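Probable chitinase (Chromobacterium violaceum, PDB 5JH8) is a probable chitinase of glycoside hydrolase family 18, a TIM-barrel enzyme likely to bind chitin. Local coordinates at residues 12-18 with 299-303; 29-33 with 44-49; 35-41 with 91-96; 66-70 with 111-115. One frame throughout, in Å; residues are numbered along the deposited sequence. Where two conformers were deposited one is given.

Contact 1. Residues 12-18 with 299-303; sequences AGNYAAL and LGMED
L18 and L299 meet through one methyl each, CD1 to CD1 at 3.8 Å, with the two side chains slanting across one another. The second methyl of L299 serves the neighbouring helical residue: its CD2 lies 4.0 Å from CB of A17. A17 points toward the opposing loop. Its CB packs 3.5 Å from the backbone N of G300 and 3.7 Å from OE1 of E302. That oxygen is already engaged, since it takes the N-H of G300 at 2.8 Å on its syn side. The chain of E302 bends at chi2 (-80°), and this brings the carboxylate back over its own loop. Its OE2 is held by W307. The contact belongs to the family 18 TIM barrel. Residues 12-18 follow the first barrel strand, 3-8, and residues 299-303 follow the last, 293-297, which pairs with it. G300 has no side chain, and its CA comes 3.7 Å from O of G13. Its positive phi (108°) suits glycine. A water bridges the carbonyl oxygens of A12 and G300, donating to both, although its approach to A12 is unusually short. N14 rests its CB near O of L299 and sends its amide to S9.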
loop_
_atom_site.group_PDB
_atom_site.type_symbol
_atom_site.label_atom_id
_atom_site.label_comp_id
_atom_site.label_asym_id
_atom_site.label_seq_id
_atom_site.Cartn_x
_atom_site.Cartn_y
_atom_site.Cartn_z
ATOM N N ALA A 12 9.766 12.066 5.381
ATOM C CA ALA A 12 9.989 13.503 5.310
ATOM C C ALA A 12 9.093 14.118 4.245
ATOM O O ALA A 12 8.858 13.532 3.186
ATOM C CB ALA A 12 11.441 13.780 4.952
ATOM N N GLY A 13 8.570 15.300 4.531
ATOM C CA GLY A 13 7.707 15.956 3.575
ATOM C C GLY A 13 6.290 15.435 3.555
ATOM O O GLY A 13 5.491 15.871 2.717
ATOM N N ASN A 14 5.932 14.552 4.486
ATOM C CA ASN A 14 4.606 13.957 4.484
ATOM C C ASN A 14 3.505 14.999 4.622
ATOM O O ASN A 14 2.530 14.976 3.857
ATOM C CB ASN A 14 4.510 12.840 5.537
ATOM C CG ASN A 14 4.853 13.273 6.975
ATOM O OD1 ASN A 14 5.294 14.383 7.253
ATOM N ND2 ASN A 14 4.685 12.326 7.891
ATOM N N TYR A 15 3.624 15.896 5.606
ATOM C CA TYR A 15 2.566 16.862 5.878
ATOM C C TYR A 15 2.470 17.898 4.763
ATOM O O TYR A 15 1.368 18.310 4.363
ATOM C CB TYR A 15 2.787 17.516 7.260
ATOM C CG TYR A 15 1.608 18.363 7.678
ATOM C CD1 TYR A 15 0.511 17.794 8.289
ATOM C CD2 TYR A 15 1.571 19.721 7.408
ATOM C CE1 TYR A 15 -0.601 18.555 8.602
ATOM C CE2 TYR A 15 0.466 20.484 7.718
ATOM C CZ TYR A 15 -0.619 19.889 8.309
ATOM O OH TYR A 15 -1.753 20.605 8.611
ATOM N N ALA A 16 3.616 18.332 4.248
ATOM C CA ALA A 16 3.614 19.245 3.120
ATOM C C ALA A 16 2.874 18.637 1.935
ATOM O O ALA A 16 2.118 19.332 1.251
ATOM C CB ALA A 16 5.046 19.587 2.728
ATOM N N ALA A 17 3.082 17.342 1.677
ATOM C CA ALA A 17 2.404 16.671 0.573
ATOM C C ALA A 17 0.921 16.447 0.871
ATOM O O ALA A 17 0.085 16.599 -0.027
ATOM C CB ALA A 17 3.092 15.345 0.273
ATOM N N LEU A 18 0.583 16.071 2.103
ATOM C CA LEU A 18 -0.813 15.902 2.504
ATOM C C LEU A 18 -1.601 17.162 2.173
ATOM O O LEU A 18 -2.695 17.117 1.605
ATOM C CB LEU A 18 -0.878 15.637 4.022
ATOM C CG LEU A 18 -2.265 15.363 4.581
ATOM C CD1 LEU A 18 -2.715 13.945 4.288
ATOM C CD2 LEU A 18 -2.265 15.613 6.081
ATOM N N LEU A 299 2.822 9.636 0.514
ATOM C CA LEU A 299 2.983 11.081 0.576
ATOM C C LEU A 299 4.368 11.460 1.087
ATOM O O LEU A 299 4.851 10.950 2.098
ATOM C CB LEU A 299 1.907 11.674 1.489
ATOM C CG LEU A 299 0.474 11.606 0.956
ATOM C CD1 LEU A 299 -0.491 11.857 2.100
ATOM C CD2 LEU A 299 0.191 12.611 -0.181
ATOM N N GLY A 300 5.004 12.389 0.384
ATOM C CA GLY A 300 6.328 12.846 0.714
ATOM C C GLY A 300 7.376 12.361 -0.259
ATOM O O GLY A 300 8.498 12.868 -0.241
HETATM N N MSE A 301 7.042 11.392 -1.102
HETATM C CA MSE A 301 7.994 10.855 -2.057
HETATM C C MSE A 301 7.880 11.485 -3.442
HETATM O O MSE A 301 8.701 11.203 -4.324
HETATM C CB MSE A 301 7.758 9.353 -2.215
HETATM C CG MSE A 301 7.897 8.574 -0.955
HETATM SE SE MSE A 301 7.641 6.698 -1.398
HETATM C CE MSE A 301 7.785 5.958 0.409
ATOM N N GLU A 302 6.824 12.251 -3.657
ATOM C CA GLU A 302 6.360 12.614 -4.989
ATOM C C GLU A 302 6.571 14.095 -5.287
ATOM O O GLU A 302 7.077 14.858 -4.470
ATOM C CB GLU A 302 4.899 12.192 -5.164
ATOM C CG GLU A 302 3.836 13.128 -4.574
ATOM C CD GLU A 302 3.617 13.001 -3.088
ATOM O OE1 GLU A 302 4.578 13.144 -2.292
ATOM O OE2 GLU A 302 2.449 12.796 -2.673
ATOM N N ASP A 303 6.177 14.477 -6.494
ATOM C CA ASP A 303 6.083 15.869 -6.893
ATOM C C ASP A 303 4.792 16.035 -7.687
ATOM O O ASP A 303 3.996 15.104 -7.808
ATOM C CB ASP A 303 7.336 16.337 -7.643
ATOM C CG ASP A 303 7.583 15.571 -8.917
ATOM O OD1 ASP A 303 6.602 15.156 -9.568
ATOM O OD2 ASP A 303 8.781 15.350 -9.236
HETATM O O HOH W 1 10.284 11.816 2.022
#

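Contact 2. Residues 29-33 with 44-49; sequences AVDFY and NGDPAP
P49 lies over F32. Its CB is 3.9 Å from the ring centroid and only 6° off the normal, a CH-pi contact over the face. CG of P49 also touches CG1 of V30 at 3.6 Å and OH of Y33 at 3.4 Å. The opposite face of F32 carries a water 3.5 Å above the ring plane. This water donates to O of D31 and to OD2 of D46, and it accepts from ND2 of N44. A second water, at the ring edge, donates to the backbone oxygens of F32 and D46. The direct polar link is slight: N of N44 gives O of F32 a weak, bent bond of 3.1 Å. CG of N44 sits between its backbone N and carbonyl carbon (chi1 71°). From there OD1 accepts the N-H of D46 at 3.0 Å and closes an Asx turn. Further out, Y8 meets the F32 ring and S9 holds D31. Strand 27-35 is the second strand of the barrel, and P49 stands at the N-cap of helix 50-58. The proline ring brings only carbon to the face of F32, so this part of the contact is apolar. The polar part rests largely on bridging waters, beside one weak direct bond.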
loop_
_atom_site.group_PDB
_atom_site.type_symbol
_atom_site.label_atom_id
_atom_site.label_comp_id
_atom_site.label_asym_id
_atom_site.label_seq_id
_atom_site.Cartn_x
_atom_site.Cartn_y
_atom_site.Cartn_z
ATOM N N ALA A 29 -4.971 6.934 4.425
ATOM C CA ALA A 29 -4.582 5.955 5.418
ATOM C C ALA A 29 -3.510 6.566 6.311
ATOM O O ALA A 29 -2.420 6.891 5.839
ATOM C CB ALA A 29 -4.066 4.702 4.733
ATOM N N VAL A 30 -3.838 6.740 7.587
ATOM C CA VAL A 30 -2.967 7.408 8.557
ATOM C C VAL A 30 -2.148 6.310 9.227
ATOM O O VAL A 30 -2.612 5.639 10.155
ATOM C CB VAL A 30 -3.773 8.248 9.546
ATOM C CG1 VAL A 30 -2.859 8.915 10.528
ATOM C CG2 VAL A 30 -4.601 9.303 8.796
ATOM N N ASP A 31 -0.937 6.100 8.697
ATOM C CA ASP A 31 -0.064 4.963 9.017
ATOM C C ASP A 31 0.865 5.331 10.176
ATOM O O ASP A 31 2.069 5.540 10.005
ATOM C CB ASP A 31 0.719 4.581 7.764
ATOM C CG ASP A 31 1.738 3.499 8.001
ATOM O OD1 ASP A 31 1.347 2.439 8.516
ATOM O OD2 ASP A 31 2.920 3.694 7.638
ATOM N N PHE A 32 0.271 5.413 11.373
ATOM C CA PHE A 32 0.985 5.879 12.556
ATOM C C PHE A 32 0.796 4.985 13.770
ATOM O O PHE A 32 1.168 5.393 14.877
ATOM C CB PHE A 32 0.602 7.334 12.882
ATOM C CG PHE A 32 1.409 8.344 12.117
ATOM C CD1 PHE A 32 1.219 8.557 10.765
ATOM C CD2 PHE A 32 2.384 9.068 12.763
ATOM C CE1 PHE A 32 1.994 9.461 10.072
ATOM C CE2 PHE A 32 3.164 9.962 12.081
ATOM C CZ PHE A 32 2.966 10.165 10.733
ATOM N N TYR A 33 0.266 3.775 13.596
ATOM C CA TYR A 33 -0.221 3.000 14.719
ATOM C C TYR A 33 0.176 1.535 14.598
ATOM O O TYR A 33 0.161 0.958 13.505
ATOM C CB TYR A 33 -1.750 3.107 14.817
ATOM C CG TYR A 33 -2.230 4.545 14.716
ATOM C CD1 TYR A 33 -2.098 5.414 15.780
ATOM C CD2 TYR A 33 -2.758 5.051 13.525
ATOM C CE1 TYR A 33 -2.511 6.724 15.679
ATOM C CE2 TYR A 33 -3.160 6.352 13.423
ATOM C CZ TYR A 33 -3.036 7.195 14.495
ATOM O OH TYR A 33 -3.473 8.495 14.382
ATOM N N ASN A 44 3.258 4.253 16.903
ATOM C CA ASN A 44 4.316 3.462 16.286
ATOM C C ASN A 44 5.715 4.015 16.533
ATOM O O ASN A 44 6.686 3.544 15.910
ATOM C CB ASN A 44 4.077 3.289 14.785
ATOM C CG ASN A 44 4.276 4.554 14.015
ATOM O OD1 ASN A 44 4.563 5.604 14.585
ATOM N ND2 ASN A 44 4.106 4.473 12.706
ATOM N N GLY A 45 5.855 4.958 17.454
ATOM C CA GLY A 45 7.118 5.592 17.729
ATOM C C GLY A 45 7.238 6.978 17.133
ATOM O O GLY A 45 8.066 7.770 17.597
ATOM N N ASP A 46 6.436 7.286 16.126
ATOM C CA ASP A 46 6.409 8.627 15.572
ATOM C C ASP A 46 5.391 9.475 16.325
ATOM O O ASP A 46 4.416 8.951 16.875
ATOM C CB ASP A 46 6.033 8.590 14.093
ATOM C CG ASP A 46 7.151 8.075 13.219
ATOM O OD1 ASP A 46 8.293 7.956 13.708
ATOM O OD2 ASP A 46 6.893 7.803 12.029
ATOM N N PRO A 47 5.576 10.790 16.333
ATOM C CA PRO A 47 4.618 11.668 17.014
ATOM C C PRO A 47 3.206 11.501 16.469
ATOM O O PRO A 47 2.997 11.308 15.267
ATOM C CB PRO A 47 5.159 13.068 16.716
ATOM C CG PRO A 47 6.590 12.867 16.491
ATOM C CD PRO A 47 6.699 11.554 15.779
ATOM N N ALA A 48 2.230 11.608 17.359
ATOM C CA ALA A 48 0.842 11.428 16.978
ATOM C C ALA A 48 0.460 12.428 15.892
ATOM O O ALA A 48 0.747 13.628 16.032
ATOM C CB ALA A 48 -0.064 11.621 18.191
ATOM N N PRO A 49 -0.204 11.990 14.819
ATOM C CA PRO A 49 -0.495 12.852 13.671
ATOM C C PRO A 49 -1.793 13.649 13.857
ATOM O O PRO A 49 -2.669 13.678 12.986
ATOM C CB PRO A 49 -0.566 11.845 12.523
ATOM C CG PRO A 49 -1.185 10.656 13.172
ATOM C CD PRO A 49 -0.561 10.587 14.543
HETATM O O HOH W 2 4.632 6.785 10.866
HETATM O O HOH W 3 1.991 7.598 16.366
HETATM O O HOH W 4 2.847 1.731 11.981
#

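Contact 3. Residues 35-41 with 91-96; sequences ITAQGAV and QAVANL
G39 closes the tip of a beta hairpin and lies against A92 of helix 89-96. The hairpin joins barrel strand 27-35 to the short strand 41-43. Its tip is a type I turn from T36 to G39 with a G1 bulge: N of G39 bonds to O of T36, and N of T36 bonds to O of A40. OG1 of T36 accepts from N of A40 at 3.1 Å, which ties the turn together.

One polar bond crosses to the helix. ND2 of N95 donates to O of G39 at 3.0 Å, and the bond is nearly straight (167°). The oxygen lies in the amide plane of N95. The donor, however, stands well above the carbonyl plane of G39, 53° out of it. The same oxygen receives a CA-H contact from A92, at 3.6 Å from its CA. CA of G39 lies 3.9 Å from CB of A92.

Beside this bond the contact is apolar. CD1 of I35 touches CB of A92 at 3.9 Å and CD1 of L96 at 4.2 Å. I35 also packs on I80 and V84 of helix 78-85. V41 and L96 cross at about a right angle, CG2 to CD2 at 3.7 Å. CG2 of V41, anti to the carbonyl carbon, is the branch that reaches L96.

The hairpin tip is thus tied to the helix by one side-chain bond from N95, which is partly exposed, and by aliphatic contacts of I35, V41, A92 and L96. The CA-H of A92 is a weak addition to that single conventional hydrogen bond.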
loop_
_atom_site.group_PDB
_atom_site.type_symbol
_atom_site.label_atom_id
_atom_site.label_comp_id
_atom_site.label_asym_id
_atom_site.label_seq_id
_atom_site.Cartn_x
_atom_site.Cartn_y
_atom_site.Cartn_z
ATOM N N ILE A 35 -0.436 -2.447 16.762
ATOM C CA ILE A 35 -1.282 -3.186 17.690
ATOM C C ILE A 35 -0.410 -4.205 18.401
ATOM O O ILE A 35 0.521 -4.763 17.807
ATOM C CB ILE A 35 -2.496 -3.834 16.976
ATOM C CG1 ILE A 35 -3.534 -4.340 17.977
ATOM C CG2 ILE A 35 -2.079 -4.897 15.988
ATOM C CD1 ILE A 35 -4.881 -4.641 17.355
ATOM N N THR A 36 -0.680 -4.418 19.683
ATOM C CA THR A 36 0.071 -5.392 20.462
ATOM C C THR A 36 -0.581 -6.774 20.382
ATOM O O THR A 36 -1.730 -6.936 19.954
ATOM C CB THR A 36 0.146 -4.974 21.932
ATOM O OG1 THR A 36 -1.140 -5.131 22.536
ATOM C CG2 THR A 36 0.643 -3.542 22.094
ATOM N N ALA A 37 0.152 -7.784 20.858
ATOM C CA ALA A 37 -0.386 -9.139 20.910
ATOM C C ALA A 37 -1.571 -9.258 21.857
ATOM O O ALA A 37 -2.301 -10.248 21.785
ATOM C CB ALA A 37 0.704 -10.133 21.314
ATOM N N GLN A 38 -1.778 -8.292 22.747
ATOM C CA GLN A 38 -2.961 -8.274 23.599
ATOM C C GLN A 38 -4.102 -7.465 22.992
ATOM O O GLN A 38 -5.150 -7.305 23.625
ATOM C CB GLN A 38 -2.633 -7.729 25.000
ATOM C CG GLN A 38 -1.620 -8.551 25.777
ATOM C CD GLN A 38 -0.197 -8.355 25.294
ATOM O OE1 GLN A 38 0.226 -7.238 24.988
ATOM N NE2 GLN A 38 0.551 -9.445 25.219
ATOM N N GLY A 39 -3.928 -6.951 21.784
ATOM C CA GLY A 39 -5.005 -6.269 21.103
ATOM C C GLY A 39 -5.117 -4.794 21.399
ATOM O O GLY A 39 -6.164 -4.198 21.124
ATOM N N ALA A 40 -4.079 -4.179 21.960
ATOM C CA ALA A 40 -4.112 -2.752 22.260
ATOM C C ALA A 40 -3.497 -1.960 21.112
ATOM O O ALA A 40 -2.432 -2.325 20.598
ATOM C CB ALA A 40 -3.348 -2.452 23.545
ATOM N N VAL A 41 -4.174 -0.885 20.710
ATOM C CA VAL A 41 -3.664 0.009 19.677
ATOM C C VAL A 41 -2.724 1.007 20.337
ATOM O O VAL A 41 -3.048 1.589 21.386
ATOM C CB VAL A 41 -4.810 0.739 18.956
ATOM C CG1 VAL A 41 -4.242 1.646 17.881
ATOM C CG2 VAL A 41 -5.787 -0.228 18.334
ATOM N N GLN A 91 -10.647 -8.418 22.293
ATOM C CA GLN A 91 -10.046 -7.154 22.690
ATOM C C GLN A 91 -9.661 -6.330 21.472
ATOM O O GLN A 91 -9.953 -5.133 21.404
ATOM C CB GLN A 91 -8.820 -7.437 23.563
ATOM C CG GLN A 91 -9.134 -8.090 24.889
ATOM C CD GLN A 91 -9.137 -9.603 24.840
ATOM O OE1 GLN A 91 -9.168 -10.221 23.781
ATOM N NE2 GLN A 91 -9.114 -10.210 26.008
ATOM N N ALA A 92 -8.999 -6.958 20.500
ATOM C CA ALA A 92 -8.534 -6.224 19.333
ATOM C C ALA A 92 -9.689 -5.620 18.561
ATOM O O ALA A 92 -9.594 -4.478 18.116
ATOM C CB ALA A 92 -7.725 -7.147 18.427
ATOM N N VAL A 93 -10.766 -6.380 18.353
ATOM C CA VAL A 93 -11.893 -5.874 17.572
ATOM C C VAL A 93 -12.513 -4.680 18.280
ATOM O O VAL A 93 -12.695 -3.610 17.694
ATOM C CB VAL A 93 -12.922 -6.987 17.320
ATOM C CG1 VAL A 93 -14.205 -6.406 16.772
ATOM C CG2 VAL A 93 -12.369 -8.015 16.356
ATOM N N ALA A 94 -12.826 -4.839 19.571
ATOM C CA ALA A 94 -13.447 -3.732 20.294
ATOM C C ALA A 94 -12.534 -2.519 20.329
ATOM O O ALA A 94 -12.992 -1.373 20.213
ATOM C CB ALA A 94 -13.802 -4.145 21.721
ATOM N N ASN A 95 -11.235 -2.754 20.533
ATOM C CA ASN A 95 -10.292 -1.649 20.647
ATOM C C ASN A 95 -10.104 -0.932 19.316
ATOM O O ASN A 95 -9.898 0.277 19.302
ATOM C CB ASN A 95 -8.956 -2.138 21.204
ATOM C CG ASN A 95 -9.040 -2.494 22.680
ATOM O OD1 ASN A 95 -9.983 -2.080 23.358
ATOM N ND2 ASN A 95 -8.069 -3.252 23.179
ATOM N N LEU A 96 -10.133 -1.661 18.205
ATOM C CA LEU A 96 -10.013 -1.007 16.912
ATOM C C LEU A 96 -11.228 -0.136 16.631
ATOM O O LEU A 96 -11.108 0.966 16.077
ATOM C CB LEU A 96 -9.813 -2.045 15.807
ATOM C CG LEU A 96 -8.387 -2.611 15.783
ATOM C CD1 LEU A 96 -8.312 -3.921 14.985
ATOM C CD2 LEU A 96 -7.383 -1.598 15.251
#

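Contact 4. Residues 66-70 with 111-115; sequences CVSNV and DFEAV. With HIS (histidine), chain F.
N69 and E113 are joined by a pair of hydrogen bonds through one amide. ND2 of N69 donates to O of E113 at 2.9 Å, almost straight at 170° and in the carbonyl plane. OD1 of N69 takes N of E113 at 3.0 Å in a more bent bond (145°). The two bonds fix the rotation of the amide, and S77 O is a further acceptor for ND2. The backbones are linked directly by N of D111 to O of V67, 3.0 Å. The bound histidine adds a hydrogen bond to the side chain of D111: its ND1 donates to OD2 at 2.8 Å. Y178 also bonds this ligand.

Weaker contacts fill in around these. CB of N69 lies over one face of the F112 ring, toward its rim, as a CH-pi contact 4.1 Å from the centroid. CA of S68 makes a CA-H contact with O of D111 at 3.3 Å. CB of the histidine is 3.3 Å from OE2 of E113. D111 and E113 form a D-x-E pair, like the end of the family 18 signature.

Strands 63-68 and 107-111 are parallel neighbours in the barrel. F112 packs on A81 and V84 of helix 78-85, while W76 touches S68, N69 and E113.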
loop_
_atom_site.group_PDB
_atom_site.type_symbol
_atom_site.label_atom_id
_atom_site.label_comp_id
_atom_site.label_asym_id
_atom_site.label_seq_id
_atom_site.Cartn_x
_atom_site.Cartn_y
_atom_site.Cartn_z
ATOM N N CYS A 66 -4.543 3.435 10.120
ATOM C CA CYS A 66 -3.794 2.314 9.549
ATOM C C CYS A 66 -2.932 1.702 10.644
ATOM O O CYS A 66 -2.020 2.354 11.171
ATOM C CB CYS A 66 -2.992 2.774 8.334
ATOM S SG CYS A 66 -1.910 1.511 7.622
ATOM N N VAL A 67 -3.276 0.470 10.997
ATOM C CA VAL A 67 -2.761 -0.210 12.177
ATOM C C VAL A 67 -1.997 -1.454 11.741
ATOM O O VAL A 67 -2.542 -2.310 11.032
ATOM C CB VAL A 67 -3.894 -0.591 13.151
ATOM C CG1 VAL A 67 -3.317 -1.259 14.381
ATOM C CG2 VAL A 67 -4.737 0.616 13.519
ATOM N N SER A 68 -0.755 -1.556 12.192
ATOM C CA SER A 68 0.151 -2.598 11.746
ATOM C C SER A 68 0.527 -3.536 12.890
ATOM O O SER A 68 0.536 -3.160 14.071
ATOM C CB SER A 68 1.418 -1.972 11.142
ATOM O OG SER A 68 1.094 -1.129 10.041
ATOM N N ASN A 69 0.883 -4.768 12.513
ATOM C CA ASN A 69 1.387 -5.770 13.448
ATOM C C ASN A 69 2.911 -5.713 13.504
ATOM O O ASN A 69 3.605 -6.650 13.131
ATOM C CB ASN A 69 0.930 -7.167 13.042
ATOM C CG ASN A 69 1.422 -7.557 11.660
ATOM O OD1 ASN A 69 1.364 -6.769 10.730
ATOM N ND2 ASN A 69 1.880 -8.795 11.511
ATOM N N VAL A 70 3.413 -4.575 13.954
ATOM C CA VAL A 70 4.841 -4.316 14.080
ATOM C C VAL A 70 5.161 -4.309 15.570
ATOM O O VAL A 70 4.453 -3.663 16.354
ATOM C CB VAL A 70 5.212 -2.982 13.399
ATOM C CG1 VAL A 70 6.613 -2.560 13.789
ATOM C CG2 VAL A 70 5.093 -3.111 11.875
ATOM N N ASP A 111 -3.269 -3.288 8.315
ATOM C CA ASP A 111 -2.058 -3.525 7.527
ATOM C C ASP A 111 -1.262 -4.579 8.279
ATOM O O ASP A 111 -0.305 -4.269 8.996
ATOM C CB ASP A 111 -1.271 -2.244 7.329
ATOM C CG ASP A 111 -0.076 -2.449 6.429
ATOM O OD1 ASP A 111 0.052 -3.546 5.845
ATOM O OD2 ASP A 111 0.752 -1.531 6.296
ATOM N N PHE A 112 -1.710 -5.828 8.174
ATOM C CA PHE A 112 -1.026 -6.952 8.811
ATOM C C PHE A 112 -0.218 -7.684 7.747
ATOM O O PHE A 112 -0.789 -8.272 6.822
ATOM C CB PHE A 112 -1.997 -7.934 9.467
ATOM C CG PHE A 112 -2.523 -7.503 10.815
ATOM C CD1 PHE A 112 -2.437 -6.190 11.285
ATOM C CD2 PHE A 112 -3.144 -8.442 11.599
ATOM C CE1 PHE A 112 -2.972 -5.850 12.513
ATOM C CE2 PHE A 112 -3.659 -8.114 12.810
ATOM C CZ PHE A 112 -3.573 -6.820 13.276
ATOM N N GLU A 113 1.100 -7.608 7.869
ATOM C CA GLU A 113 2.000 -8.223 6.916
ATOM C C GLU A 113 2.757 -9.336 7.631
ATOM O O GLU A 113 2.834 -9.389 8.867
ATOM C CB GLU A 113 2.912 -7.161 6.295
ATOM C CG GLU A 113 2.066 -6.056 5.659
ATOM C CD GLU A 113 2.826 -5.042 4.834
ATOM O OE1 GLU A 113 3.931 -5.334 4.343
ATOM O OE2 GLU A 113 2.285 -3.923 4.677
ATOM N N ALA A 114 3.263 -10.286 6.847
ATOM C CA ALA A 114 3.908 -11.471 7.392
ATOM C C ALA A 114 2.928 -12.329 8.190
ATOM O O ALA A 114 3.331 -13.065 9.103
ATOM C CB ALA A 114 5.144 -11.114 8.222
ATOM N N VAL A 115 1.644 -12.288 7.824
ATOM C CA VAL A 115 0.705 -13.234 8.404
ATOM C C VAL A 115 1.166 -14.639 8.045
ATOM O O VAL A 115 1.415 -14.942 6.869
ATOM C CB VAL A 115 -0.727 -12.949 7.927
ATOM C CG1 VAL A 115 -1.678 -14.051 8.347
ATOM C CG2 VAL A 115 -1.208 -11.601 8.447
HETATM N N HIS F . 5.835 -1.143 3.214
HETATM C CA HIS F . 5.172 -0.390 4.274
HETATM C C HIS F . 6.024 -0.411 5.535
HETATM O O HIS F . 6.864 -1.298 5.736
HETATM C CB HIS F . 3.777 -0.959 4.547
HETATM C CG HIS F . 2.792 -0.703 3.445
HETATM N ND1 HIS F . 1.430 -0.810 3.627
HETATM C CD2 HIS F . 2.972 -0.367 2.145
HETATM C CE1 HIS F . 0.813 -0.525 2.495
HETATM N NE2 HIS F . 1.725 -0.275 1.573
HETATM O OXT HIS F . 5.890 0.476 6.378
HETATM O O HOH W 5 2.391 0.066 8.092
#

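Contacts 2, 3 and 4 form a continuous patch of the barrel. Contacts 2 and 4 share neighbouring strands 27-35 and 63-68, with V30 O near C66 N and Y33 O near S68 N. I35 of contact 3 reaches F112 and V67 of contact 4. Contact 1 lies at the seam between first and last strands, touching contact 2 where N14 meets F32; its nearest atoms are about 17 Å from those of contact 3. Contacts 1, 2 and 4 are buried, contact 3 partly so. Contact 1 has no direct hydrogen bond between its segments, contact 2 joins proline-on-ring packing to bridging waters and one weak direct bond, contact 3 uses one side-chain bond, and contact 4, at the ligand pocket, has three.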